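PDB 4RDX: histidine--tRNA ligase from Thermus thermophilus HB27, which catalyses the ATP-dependent attachment of L-histidine to tRNA(His), releasing AMP and diphosphate, and works as a class II homodimer. Local coordinates for residues R105-G110 with H127-E132; N178-E183 with G223-L228; H275-A280 with L318-F323. All coordinates share one frame; numbering follows the deposited sequence.

In the fold
The three contacts follow one another along the chain, each closing before the next opens. Contact 1 pairs strands 104-113 and 125-134 of the large mixed sheet in the catalytic core, where AMP and histidine lie. Contact 3 sits at another part of the same core: its loop links strands 269-275 and 283-290 of that sheet and rests on the end of helix 311-320. The centres of contacts 1 and 3 are about 22 Å apart. Contact 2 belongs to a peripheral helical region, between helix 171-185 and the loop after helix 213-221, its centre about 34 Å from each of the others. The contacts do not touch, but 1 and 3 are parts of one catalytic domain, while 2 lies in the outlying helices.

Contact 1: R105-G110 with H127-E132; sequences RLWMAG and HQVNYE. With AMP (adenosine monophosphate), chain C; HIS (histidine), chain D.
Met108 O takes the N-H of Asn130 (O to N 2.8 Å), and the CA-H of Val129 points at the same oxygen, with Val129 CA 3.4 Å from Met108 O. This is one of six backbone bonds of an antiparallel hairpin, two each for the pairs Leu106-Glu132, Met108-Asn130 and Gly110-Gln128. On one face of the sheet the contact is largely apolar: Trp107 CE3 lies 4.2 Å from Val129 CG1, while the other methyl of Val129 meets Ala109 CB, and helix 17-35 packs over them. CG of Tyr131 stands anti to the backbone N (chi1 167°), which lays the ring alongside Arg105, its OH 3.4 Å from Arg105 CD and the ring 30° from the guanidinium plane; Arg105 NE is salt-bridged to Glu144. On the opposite face Asn130 ND2 gives a nearly straight bond (172°) to Gln128 OE1 at 3.2 Å, arriving above that carbonyl's plane. With its oxygen so occupied, the Gln128 amide turns NE2 to AMP, 3.2 Å from O4', plus a weak bond to O1P. Glu132 bends at chi2, and OE2 accepts a weak bond from NE2 of the bound histidine; Thr85 and Tyr290 also hold its carboxylate. The hairpin, motif 2 of class II synthetases, thus uses two same-face residues of one strand, Gln128 and Glu132, to hold the ribose-phosphate part of AMP and the imidazole of histidine.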
loop_
_atom_site.group_PDB
_atom_site.type_symbol
_atom_site.label_atom_id
_atom_site.label_comp_id
_atom_site.label_asym_id
_atom_site.label_seq_id
_atom_site.Cartn_x
_atom_site.Cartn_y
_atom_site.Cartn_z
ATOM N N ARG A 105 17.066 7.012 -10.055
ATOM C CA ARG A 105 15.637 7.187 -10.271
ATOM C C ARG A 105 14.827 6.394 -9.247
ATOM O O ARG A 105 15.001 5.185 -9.091
ATOM C CB ARG A 105 15.256 6.783 -11.696
ATOM C CG ARG A 105 16.003 7.562 -12.772
ATOM C CD ARG A 105 15.792 6.948 -14.145
ATOM N NE ARG A 105 16.415 7.732 -15.209
ATOM C CZ ARG A 105 17.659 7.553 -15.643
ATOM N NH1 ARG A 105 18.424 6.615 -15.103
ATOM N NH2 ARG A 105 18.138 8.314 -16.618
ATOM N N LEU A 106 13.944 7.097 -8.552
ATOM C CA LEU A 106 13.139 6.510 -7.498
ATOM C C LEU A 106 11.667 6.730 -7.809
ATOM O O LEU A 106 11.298 7.738 -8.414
ATOM C CB LEU A 106 13.480 7.169 -6.160
ATOM C CG LEU A 106 14.957 7.264 -5.773
ATOM C CD1 LEU A 106 15.156 8.377 -4.760
ATOM C CD2 LEU A 106 15.456 5.939 -5.215
ATOM N N TRP A 107 10.824 5.786 -7.410
ATOM C CA TRP A 107 9.385 6.005 -7.481
ATOM C C TRP A 107 8.690 5.461 -6.243
ATOM O O TRP A 107 9.207 4.573 -5.567
ATOM C CB TRP A 107 8.778 5.441 -8.775
ATOM C CG TRP A 107 8.515 3.970 -8.773
ATOM C CD1 TRP A 107 9.386 2.979 -9.124
ATOM C CD2 TRP A 107 7.287 3.320 -8.429
ATOM N NE1 TRP A 107 8.780 1.752 -9.009
ATOM C CE2 TRP A 107 7.490 1.934 -8.582
ATOM C CE3 TRP A 107 6.035 3.776 -8.001
ATOM C CZ2 TRP A 107 6.490 1.001 -8.324
ATOM C CZ3 TRP A 107 5.044 2.848 -7.745
ATOM C CH2 TRP A 107 5.277 1.475 -7.908
ATOM N N MET A 108 7.523 6.016 -5.940
ATOM C CA MET A 108 6.811 5.666 -4.719
ATOM C C MET A 108 5.316 5.821 -4.927
ATOM O O MET A 108 4.876 6.732 -5.610
ATOM C CB MET A 108 7.261 6.576 -3.575
ATOM C CG MET A 108 6.622 6.279 -2.237
ATOM S SD MET A 108 7.300 7.313 -0.927
ATOM C CE MET A 108 6.680 8.923 -1.421
ATOM N N ALA A 109 4.525 4.931 -4.346
ATOM C CA ALA A 109 3.079 5.081 -4.423
ATOM C C ALA A 109 2.470 4.939 -3.040
ATOM O O ALA A 109 2.707 3.943 -2.355
ATOM C CB ALA A 109 2.485 4.068 -5.382
ATOM N N GLY A 110 1.697 5.937 -2.620
ATOM C CA GLY A 110 1.151 5.905 -1.274
ATOM C C GLY A 110 0.325 7.098 -0.837
ATOM O O GLY A 110 0.192 8.079 -1.572
ATOM N N HIS A 127 -4.164 9.512 -2.596
ATOM C CA HIS A 127 -3.041 8.650 -2.952
ATOM C C HIS A 127 -2.263 9.180 -4.147
ATOM O O HIS A 127 -2.842 9.632 -5.136
ATOM C CB HIS A 127 -3.507 7.210 -3.176
ATOM C CG HIS A 127 -4.116 6.586 -1.959
ATOM N ND1 HIS A 127 -5.354 6.953 -1.477
ATOM C CD2 HIS A 127 -3.650 5.640 -1.110
ATOM C CE1 HIS A 127 -5.629 6.253 -0.392
ATOM N NE2 HIS A 127 -4.611 5.447 -0.148
ATOM N N GLN A 128 -0.941 9.129 -4.040
ATOM C CA GLN A 128 -0.081 9.705 -5.060
ATOM C C GLN A 128 0.913 8.698 -5.610
ATOM O O GLN A 128 1.325 7.761 -4.916
ATOM C CB GLN A 128 0.680 10.905 -4.492
ATOM C CG GLN A 128 0.276 12.246 -5.068
ATOM C CD GLN A 128 1.035 13.392 -4.428
ATOM O OE1 GLN A 128 2.057 13.183 -3.771
ATOM N NE2 GLN A 128 0.536 14.611 -4.608
ATOM N N VAL A 129 1.278 8.892 -6.873
ATOM C CA VAL A 129 2.448 8.229 -7.429
ATOM C C VAL A 129 3.492 9.297 -7.710
ATOM O O VAL A 129 3.196 10.322 -8.321
ATOM C CB VAL A 129 2.138 7.463 -8.723
ATOM C CG1 VAL A 129 3.412 6.845 -9.293
ATOM C CG2 VAL A 129 1.090 6.398 -8.468
ATOM N N ASN A 130 4.709 9.047 -7.244
ATOM C CA ASN A 130 5.806 9.991 -7.332
ATOM C C ASN A 130 6.989 9.379 -8.057
ATOM O O ASN A 130 7.277 8.192 -7.902
ATOM C CB ASN A 130 6.256 10.408 -5.933
ATOM C CG ASN A 130 5.390 11.493 -5.338
ATOM O OD1 ASN A 130 5.778 12.661 -5.305
ATOM N ND2 ASN A 130 4.213 11.117 -4.854
ATOM N N TYR A 131 7.666 10.207 -8.845
ATOM C CA TYR A 131 8.889 9.829 -9.535
ATOM C C TYR A 131 9.915 10.928 -9.320
ATOM O O TYR A 131 9.585 12.106 -9.436
ATOM C CB TYR A 131 8.624 9.672 -11.033
ATOM C CG TYR A 131 9.880 9.587 -11.875
ATOM C CD1 TYR A 131 10.550 8.381 -12.028
ATOM C CD2 TYR A 131 10.388 10.710 -12.524
ATOM C CE1 TYR A 131 11.693 8.291 -12.796
ATOM C CE2 TYR A 131 11.533 10.630 -13.293
ATOM C CZ TYR A 131 12.181 9.417 -13.426
ATOM O OH TYR A 131 13.320 9.324 -14.192
ATOM N N GLU A 132 11.148 10.547 -9.000
ATOM C CA GLU A 132 12.251 11.498 -8.898
ATOM C C GLU A 132 13.513 10.984 -9.580
ATOM O O GLU A 132 13.893 9.829 -9.431
ATOM C CB GLU A 132 12.573 11.830 -7.437
ATOM C CG GLU A 132 11.419 12.412 -6.643
ATOM C CD GLU A 132 10.862 13.686 -7.249
ATOM O OE1 GLU A 132 11.634 14.443 -7.872
ATOM O OE2 GLU A 132 9.645 13.926 -7.105
HETATM P P AMP C . 0.743 18.574 -6.028
HETATM O O1P AMP C . 1.498 17.940 -4.884
HETATM O O2P AMP C . -0.173 19.695 -5.607
HETATM O O3P AMP C . 1.592 18.864 -7.239
HETATM O "O5'" AMP C . -0.227 17.402 -6.497
HETATM C "C5'" AMP C . 0.071 16.610 -7.638
HETATM C "C4'" AMP C . -1.136 15.814 -8.065
HETATM O "O4'" AMP C . -1.632 15.066 -6.926
HETATM C "C3'" AMP C . -2.326 16.641 -8.533
HETATM O "O3'" AMP C . -2.251 16.976 -9.907
HETATM C "C2'" AMP C . -3.524 15.764 -8.185
HETATM O "O2'" AMP C . -3.738 14.783 -9.189
HETATM C "C1'" AMP C . -3.042 15.065 -6.914
HETATM N N9 AMP C . -3.492 15.755 -5.691
HETATM C C8 AMP C . -2.863 16.789 -5.100
HETATM N N7 AMP C . -3.524 17.200 -3.985
HETATM C C5 AMP C . -4.606 16.409 -3.849
HETATM C C6 AMP C . -5.736 16.301 -2.896
HETATM N N6 AMP C . -5.842 17.130 -1.828
HETATM N N1 AMP C . -6.656 15.335 -3.118
HETATM C C2 AMP C . -6.564 14.505 -4.173
HETATM N N3 AMP C . -5.572 14.546 -5.078
HETATM C C4 AMP C . -4.581 15.461 -4.975
HETATM N N HIS D . 3.726 19.297 -6.646
HETATM C CA HIS D . 5.086 18.995 -7.073
HETATM C C HIS D . 5.332 19.615 -8.439
HETATM O O HIS D . 6.470 19.874 -8.823
HETATM C CB HIS D . 5.298 17.478 -7.118
HETATM C CG HIS D . 6.695 17.075 -7.501
HETATM N ND1 HIS D . 7.727 17.967 -7.633
HETATM C CD2 HIS D . 7.201 15.853 -7.784
HETATM C CE1 HIS D . 8.821 17.326 -7.978
HETATM N NE2 HIS D . 8.539 16.035 -8.076
HETATM O OXT HIS D . 4.390 19.870 -9.190
#

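Contact 2: N178-E183 with G223-L228; sequences NAYLRE and GVRPML
Gly223 ends helix 213-221 in a Schellman motif, and the chain then runs past the hydroxyl of Tyr180. Val224 follows and makes the apolar part of the contact. Of its two methyls CG1 is the one trans to the backbone N (chi1 163°), and it reaches Leu181, 4.0 Å from CG1 to Leu181 CD2, the two side chains crossing at about a right angle.

Arg225 supplies the polar part. Its backbone N-H points almost directly at Tyr180 OH (169° at the hydrogen), N to OH 3.0 Å. Of its side chain, CG lies nearest that hydroxyl, 3.1 Å from Tyr180 OH, flanked by CB and CD. Arg225 crosses the tyrosine at about a right angle, the guanidinium plane turned 72° from the ring; beyond the bend at chi3, NE makes a long, weak ion pair with Asp229. The CB of Pro226 points away from helix 171-185, but Met227 comes back to it, touching Asp173 and Tyr177. Phe230, a little further on, meets the Tyr180 ring.

A phenylalanine in place of Tyr180 would probably leave the Arg225 N-H without its acceptor and hold the loop less firmly to the helix. The contact ties the loop between helices 213-221 and 233-248 to helix 171-185, in what is probably the helical insertion domain of histidyl-tRNA synthetases. Because Tyr177 OH is bonded to Arg225 O, the N-H and C=O of a single loop residue are both met by tyrosine hydroxyls of one helix, so the loop's backbone groups, rather than the arginine's charge, carry its side of the polar link.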
loop_
_atom_site.group_PDB
_atom_site.type_symbol
_atom_site.label_atom_id
_atom_site.label_comp_id
_atom_site.label_asym_id
_atom_site.label_seq_id
_atom_site.Cartn_x
_atom_site.Cartn_y
_atom_site.Cartn_z
ATOM N N ASN A 178 8.616 39.218 -10.542
ATOM C CA ASN A 178 7.840 39.748 -9.428
ATOM C C ASN A 178 7.944 41.269 -9.282
ATOM O O ASN A 178 6.929 41.954 -9.122
ATOM C CB ASN A 178 8.238 39.050 -8.124
ATOM C CG ASN A 178 7.627 37.666 -7.988
ATOM O OD1 ASN A 178 7.004 37.157 -8.913
ATOM N ND2 ASN A 178 7.808 37.054 -6.824
ATOM N N ALA A 179 9.170 41.790 -9.331
ATOM C CA ALA A 179 9.384 43.238 -9.292
ATOM C C ALA A 179 8.651 43.937 -10.438
ATOM O O ALA A 179 8.114 45.035 -10.273
ATOM C CB ALA A 179 10.873 43.566 -9.334
ATOM N N TYR A 180 8.630 43.285 -11.598
ATOM C CA TYR A 180 7.957 43.818 -12.777
ATOM C C TYR A 180 6.434 43.819 -12.624
ATOM O O TYR A 180 5.773 44.817 -12.924
ATOM C CB TYR A 180 8.378 43.031 -14.023
ATOM C CG TYR A 180 7.440 43.180 -15.197
ATOM C CD1 TYR A 180 7.409 44.350 -15.946
ATOM C CD2 TYR A 180 6.589 42.144 -15.561
ATOM C CE1 TYR A 180 6.551 44.485 -17.022
ATOM C CE2 TYR A 180 5.729 42.270 -16.635
ATOM C CZ TYR A 180 5.715 43.442 -17.360
ATOM O OH TYR A 180 4.858 43.570 -18.428
ATOM N N LEU A 181 5.888 42.699 -12.155
ATOM C CA LEU A 181 4.451 42.572 -11.929
ATOM C C LEU A 181 3.971 43.604 -10.918
ATOM O O LEU A 181 2.934 44.244 -11.112
ATOM C CB LEU A 181 4.099 41.163 -11.447
ATOM C CG LEU A 181 4.199 40.029 -12.468
ATOM C CD1 LEU A 181 3.857 38.699 -11.824
ATOM C CD2 LEU A 181 3.300 40.291 -13.664
ATOM N N ARG A 182 4.734 43.763 -9.839
ATOM C CA ARG A 182 4.431 44.777 -8.835
ATOM C C ARG A 182 4.481 46.180 -9.432
ATOM O O ARG A 182 3.550 46.974 -9.252
ATOM C CB ARG A 182 5.396 44.673 -7.650
ATOM C CG ARG A 182 5.103 43.515 -6.709
ATOM C CD ARG A 182 5.944 43.592 -5.443
ATOM N NE ARG A 182 5.548 42.590 -4.457
ATOM C CZ ARG A 182 6.077 41.374 -4.370
ATOM N NH1 ARG A 182 7.029 41.000 -5.212
ATOM N NH2 ARG A 182 5.651 40.528 -3.440
ATOM N N GLU A 183 5.568 46.471 -10.146
ATOM C CA GLU A 183 5.752 47.773 -10.780
ATOM C C GLU A 183 4.581 48.144 -11.686
ATOM O O GLU A 183 4.083 49.267 -11.636
ATOM C CB GLU A 183 7.063 47.810 -11.571
ATOM C CG GLU A 183 7.339 49.145 -12.242
ATOM C CD GLU A 183 8.818 49.389 -12.471
ATOM O OE1 GLU A 183 9.569 48.402 -12.630
ATOM O OE2 GLU A 183 9.230 50.569 -12.482
ATOM N N GLY A 223 -1.312 44.830 -21.185
ATOM C CA GLY A 223 -0.341 44.166 -22.040
ATOM C C GLY A 223 0.773 43.464 -21.281
ATOM O O GLY A 223 1.899 43.363 -21.776
ATOM N N VAL A 224 0.453 42.987 -20.079
ATOM C CA VAL A 224 1.410 42.303 -19.205
ATOM C C VAL A 224 2.188 41.214 -19.937
ATOM O O VAL A 224 1.602 40.376 -20.625
ATOM C CB VAL A 224 0.703 41.713 -17.958
ATOM C CG1 VAL A 224 1.569 40.673 -17.279
ATOM C CG2 VAL A 224 0.351 42.819 -16.976
ATOM N N ARG A 225 3.511 41.250 -19.804
ATOM C CA ARG A 225 4.374 40.280 -20.466
ATOM C C ARG A 225 4.396 38.965 -19.690
ATOM O O ARG A 225 4.207 38.956 -18.474
ATOM C CB ARG A 225 5.789 40.844 -20.600
ATOM C CG ARG A 225 5.827 42.277 -21.095
ATOM C CD ARG A 225 7.252 42.777 -21.224
ATOM N NE ARG A 225 7.916 42.202 -22.388
ATOM C CZ ARG A 225 8.364 42.913 -23.417
ATOM N NH1 ARG A 225 8.231 44.231 -23.421
ATOM N NH2 ARG A 225 8.955 42.305 -24.438
ATOM N N PRO A 226 4.619 37.845 -20.394
ATOM C CA PRO A 226 4.658 36.521 -19.759
ATOM C C PRO A 226 5.953 36.290 -18.987
ATOM O O PRO A 226 6.923 37.021 -19.180
ATOM C CB PRO A 226 4.591 35.567 -20.953
ATOM C CG PRO A 226 5.216 36.335 -22.069
ATOM C CD PRO A 226 4.794 37.760 -21.856
ATOM N N MET A 227 5.960 35.276 -18.125
ATOM C CA MET A 227 7.165 34.887 -17.399
ATOM C C MET A 227 8.237 34.432 -18.387
ATOM O O MET A 227 9.435 34.540 -18.118
ATOM C CB MET A 227 6.842 33.775 -16.394
ATOM C CG MET A 227 8.061 33.125 -15.741
ATOM S SD MET A 227 8.989 34.272 -14.709
ATOM C CE MET A 227 10.655 33.660 -14.949
ATOM N N LEU A 228 7.790 33.945 -19.544
ATOM C CA LEU A 228 8.682 33.477 -20.602
ATOM C C LEU A 228 9.702 34.535 -21.008
ATOM O O LEU A 228 10.852 34.218 -21.309
ATOM C CB LEU A 228 7.878 33.048 -21.833
ATOM C CG LEU A 228 7.180 31.687 -21.821
ATOM C CD1 LEU A 228 6.507 31.418 -23.165
ATOM C CD2 LEU A 228 8.167 30.578 -21.481
#

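Contact 3: H275-A280 with L318-F323; sequences HEEIGA and LEAEGF. With nucleotides of chain B.
The loop between strands 269-275 and 283-290 of the catalytic sheet folds against the C-terminal end of helix 311-320, where Ala320 receives His275, Glu277 and Ile278. The methyl of Ala320 is the common meeting point: Glu277 OE1 comes within 3.8 Å of Ala320 CB, Ile278 CG2 lies 4.5 Å from it, and the His275 ring approaches obliquely. Ile278 also packs on Leu284, Leu316 and Arg313.

A chi1 of -164° sets CG of His275 across from its own backbone N and swings the imidazole toward the helix end. ND1 donates to Glu276 O (2.7 Å), meeting a lone pair of that oxygen in its carbonyl plane, though the oxygen stands out of the imidazole plane, while Glu276 OE1 sits over the centre of one ring face. At the ring edge lies the carboxylate of Glu321, nearly coplanar with the imidazole at 12°; the model places the two groups too close, so the nature of their link is doubtful. The two glutamates have further partners: Glu276 OE2 is salt-bridged to Arg160, and Glu321 OE1 takes the backbone N-H of Arg159. Such neighbours would probably soften the gathering of negative charge around the histidine.

Around Glu321 the helix ends in a Schellman motif, with Phe323 N 3.0 Å from Leu318 O and Gly322, at positive phi, bonding back to Glu319 O. At the other end of the loop Ala280 N-H is aimed in line (171°) at OP1 of A73 in the tRNA, chain B, N to OP1 2.9 Å. Gly279 lies against the same phosphate, where a CB would be crowded by OP1. A turn that bonds a phosphate of the tRNA acceptor end is thus seated on the motif 3 helix of a class II catalytic domain.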
loop_
_atom_site.group_PDB
_atom_site.type_symbol
_atom_site.label_atom_id
_atom_site.label_comp_id
_atom_site.label_asym_id
_atom_site.label_seq_id
_atom_site.Cartn_x
_atom_site.Cartn_y
_atom_site.Cartn_z
ATOM N N HIS A 275 -6.908 16.912 -17.549
ATOM C CA HIS A 275 -7.959 16.155 -18.209
ATOM C C HIS A 275 -9.286 16.890 -18.067
ATOM O O HIS A 275 -9.574 17.472 -17.020
ATOM C CB HIS A 275 -8.059 14.743 -17.623
ATOM C CG HIS A 275 -8.836 13.790 -18.478
ATOM N ND1 HIS A 275 -10.204 13.664 -18.395
ATOM C CD2 HIS A 275 -8.433 12.924 -19.436
ATOM C CE1 HIS A 275 -10.615 12.759 -19.265
ATOM N NE2 HIS A 275 -9.557 12.294 -19.912
ATOM N N GLU A 276 -10.091 16.867 -19.125
ATOM C CA GLU A 276 -11.415 17.480 -19.088
ATOM C C GLU A 276 -12.358 16.685 -18.197
ATOM O O GLU A 276 -12.046 15.559 -17.797
ATOM C CB GLU A 276 -11.998 17.615 -20.494
ATOM C CG GLU A 276 -12.249 16.299 -21.200
ATOM C CD GLU A 276 -11.014 15.757 -21.885
ATOM O OE1 GLU A 276 -9.934 15.737 -21.257
ATOM O OE2 GLU A 276 -11.124 15.364 -23.064
ATOM N N GLU A 277 -13.513 17.279 -17.902
ATOM C CA GLU A 277 -14.426 16.756 -16.894
ATOM C C GLU A 277 -13.699 16.663 -15.545
ATOM O O GLU A 277 -12.820 17.476 -15.264
ATOM C CB GLU A 277 -15.037 15.416 -17.327
ATOM C CG GLU A 277 -15.860 15.487 -18.620
ATOM C CD GLU A 277 -15.295 14.617 -19.722
ATOM O OE1 GLU A 277 -14.111 14.242 -19.626
ATOM O OE2 GLU A 277 -16.033 14.311 -20.683
ATOM N N ILE A 278 -14.078 15.692 -14.717
ATOM C CA ILE A 278 -13.477 15.480 -13.386
ATOM C C ILE A 278 -13.425 16.717 -12.463
ATOM O O ILE A 278 -12.757 16.705 -11.424
ATOM C CB ILE A 278 -12.089 14.757 -13.461
ATOM C CG1 ILE A 278 -10.930 15.748 -13.589
ATOM C CG2 ILE A 278 -12.071 13.745 -14.601
ATOM C CD1 ILE A 278 -9.625 15.229 -13.025
ATOM N N GLY A 279 -14.150 17.770 -12.829
ATOM C CA GLY A 279 -14.288 18.933 -11.969
ATOM C C GLY A 279 -13.271 20.034 -12.199
ATOM O O GLY A 279 -12.429 19.938 -13.094
ATOM N N ALA A 280 -13.356 21.083 -11.383
ATOM C CA ALA A 280 -12.473 22.241 -11.493
ATOM C C ALA A 280 -11.008 21.839 -11.369
ATOM O O ALA A 280 -10.190 22.174 -12.225
ATOM C CB ALA A 280 -12.828 23.283 -10.441
ATOM N N LEU A 318 -10.505 8.070 -15.987
ATOM C CA LEU A 318 -10.704 6.786 -16.650
ATOM C C LEU A 318 -12.187 6.464 -16.801
ATOM O O LEU A 318 -12.613 5.947 -17.836
ATOM C CB LEU A 318 -9.973 5.667 -15.900
ATOM C CG LEU A 318 -8.457 5.600 -16.121
ATOM C CD1 LEU A 318 -7.771 4.727 -15.076
ATOM C CD2 LEU A 318 -8.143 5.099 -17.527
ATOM N N GLU A 319 -12.972 6.769 -15.772
ATOM C CA GLU A 319 -14.412 6.563 -15.865
ATOM C C GLU A 319 -15.027 7.561 -16.840
ATOM O O GLU A 319 -15.955 7.231 -17.576
ATOM C CB GLU A 319 -15.083 6.683 -14.493
ATOM C CG GLU A 319 -16.597 6.483 -14.525
ATOM C CD GLU A 319 -17.008 5.106 -15.031
ATOM O OE1 GLU A 319 -17.020 4.893 -16.264
ATOM O OE2 GLU A 319 -17.323 4.237 -14.190
ATOM N N ALA A 320 -14.493 8.779 -16.848
ATOM C CA ALA A 320 -14.983 9.822 -17.739
ATOM C C ALA A 320 -14.835 9.424 -19.206
ATOM O O ALA A 320 -15.632 9.830 -20.052
ATOM C CB ALA A 320 -14.265 11.133 -17.466
ATOM N N GLU A 321 -13.820 8.618 -19.496
ATOM C CA GLU A 321 -13.555 8.179 -20.862
ATOM C C GLU A 321 -14.085 6.780 -21.159
ATOM O O GLU A 321 -13.792 6.208 -22.207
ATOM C CB GLU A 321 -12.063 8.259 -21.170
ATOM C CG GLU A 321 -11.545 9.675 -21.208
ATOM C CD GLU A 321 -10.139 9.762 -21.746
ATOM O OE1 GLU A 321 -9.789 8.970 -22.646
ATOM O OE2 GLU A 321 -9.382 10.624 -21.262
ATOM N N GLY A 322 -14.862 6.234 -20.231
ATOM C CA GLY A 322 -15.592 5.006 -20.485
ATOM C C GLY A 322 -14.867 3.707 -20.189
ATOM O O GLY A 322 -15.384 2.631 -20.484
ATOM N N PHE A 323 -13.674 3.793 -19.610
ATOM C CA PHE A 323 -12.929 2.591 -19.247
ATOM C C PHE A 323 -13.451 1.980 -17.952
ATOM O O PHE A 323 -13.428 2.615 -16.898
ATOM C CB PHE A 323 -11.434 2.888 -19.124
ATOM C CG PHE A 323 -10.812 3.374 -20.398
ATOM C CD1 PHE A 323 -10.397 2.478 -21.370
ATOM C CD2 PHE A 323 -10.652 4.730 -20.629
ATOM C CE1 PHE A 323 -9.829 2.927 -22.546
ATOM C CE2 PHE A 323 -10.084 5.184 -21.800
ATOM C CZ PHE A 323 -9.673 4.282 -22.760
ATOM P P A B 73 -15.962 21.249 -8.054
ATOM O OP1 A B 73 -15.575 21.196 -9.489
ATOM O OP2 A B 73 -15.123 20.565 -7.034
ATOM O "O5'" A B 73 -16.110 22.790 -7.673
ATOM C "C5'" A B 73 -16.678 23.698 -8.605
ATOM C "C4'" A B 73 -16.768 25.109 -8.069
ATOM O "O4'" A B 73 -17.670 25.166 -6.933
ATOM C "C3'" A B 73 -15.493 25.742 -7.539
ATOM O "O3'" A B 73 -14.603 26.176 -8.551
ATOM C "C2'" A B 73 -16.038 26.875 -6.679
ATOM O "O2'" A B 73 -16.469 27.956 -7.491
ATOM C "C1'" A B 73 -17.274 26.216 -6.069
ATOM N N9 A B 73 -16.982 25.666 -4.735
ATOM C C8 A B 73 -16.642 24.383 -4.391
ATOM N N7 A B 73 -16.434 24.227 -3.105
ATOM C C5 A B 73 -16.640 25.494 -2.572
ATOM C C6 A B 73 -16.577 26.005 -1.263
ATOM N N6 A B 73 -16.268 25.273 -0.192
ATOM N N1 A B 73 -16.846 27.317 -1.079
ATOM C C2 A B 73 -17.153 28.064 -2.146
ATOM N N3 A B 73 -17.246 27.700 -3.425
ATOM C C4 A B 73 -16.975 26.390 -3.568
ATOM P P C B 74 -13.035 26.325 -8.219
ATOM O OP1 C B 74 -12.325 26.650 -9.482
ATOM O OP2 C B 74 -12.630 25.142 -7.418
ATOM O "O5'" C B 74 -12.948 27.605 -7.273
ATOM C "C5'" C B 74 -13.276 28.892 -7.770
ATOM C "C4'" C B 74 -13.331 29.922 -6.668
ATOM O "O4'" C B 74 -14.271 29.513 -5.642
ATOM C "C3'" C B 74 -12.044 30.159 -5.901
ATOM O "O3'" C B 74 -11.127 30.979 -6.598
ATOM C "C2'" C B 74 -12.544 30.773 -4.601
ATOM O "O2'" C B 74 -12.865 32.144 -4.784
ATOM C "C1'" C B 74 -13.845 30.001 -4.383
ATOM N N1 C B 74 -13.664 28.858 -3.461
ATOM C C2 C B 74 -13.622 29.103 -2.085
ATOM O O2 C B 74 -13.736 30.268 -1.672
ATOM N N3 C B 74 -13.457 28.059 -1.243
ATOM C C4 C B 74 -13.339 26.823 -1.729
ATOM N N4 C B 74 -13.180 25.820 -0.863
ATOM C C5 C B 74 -13.380 26.548 -3.126
ATOM C C6 C B 74 -13.543 27.587 -3.949
#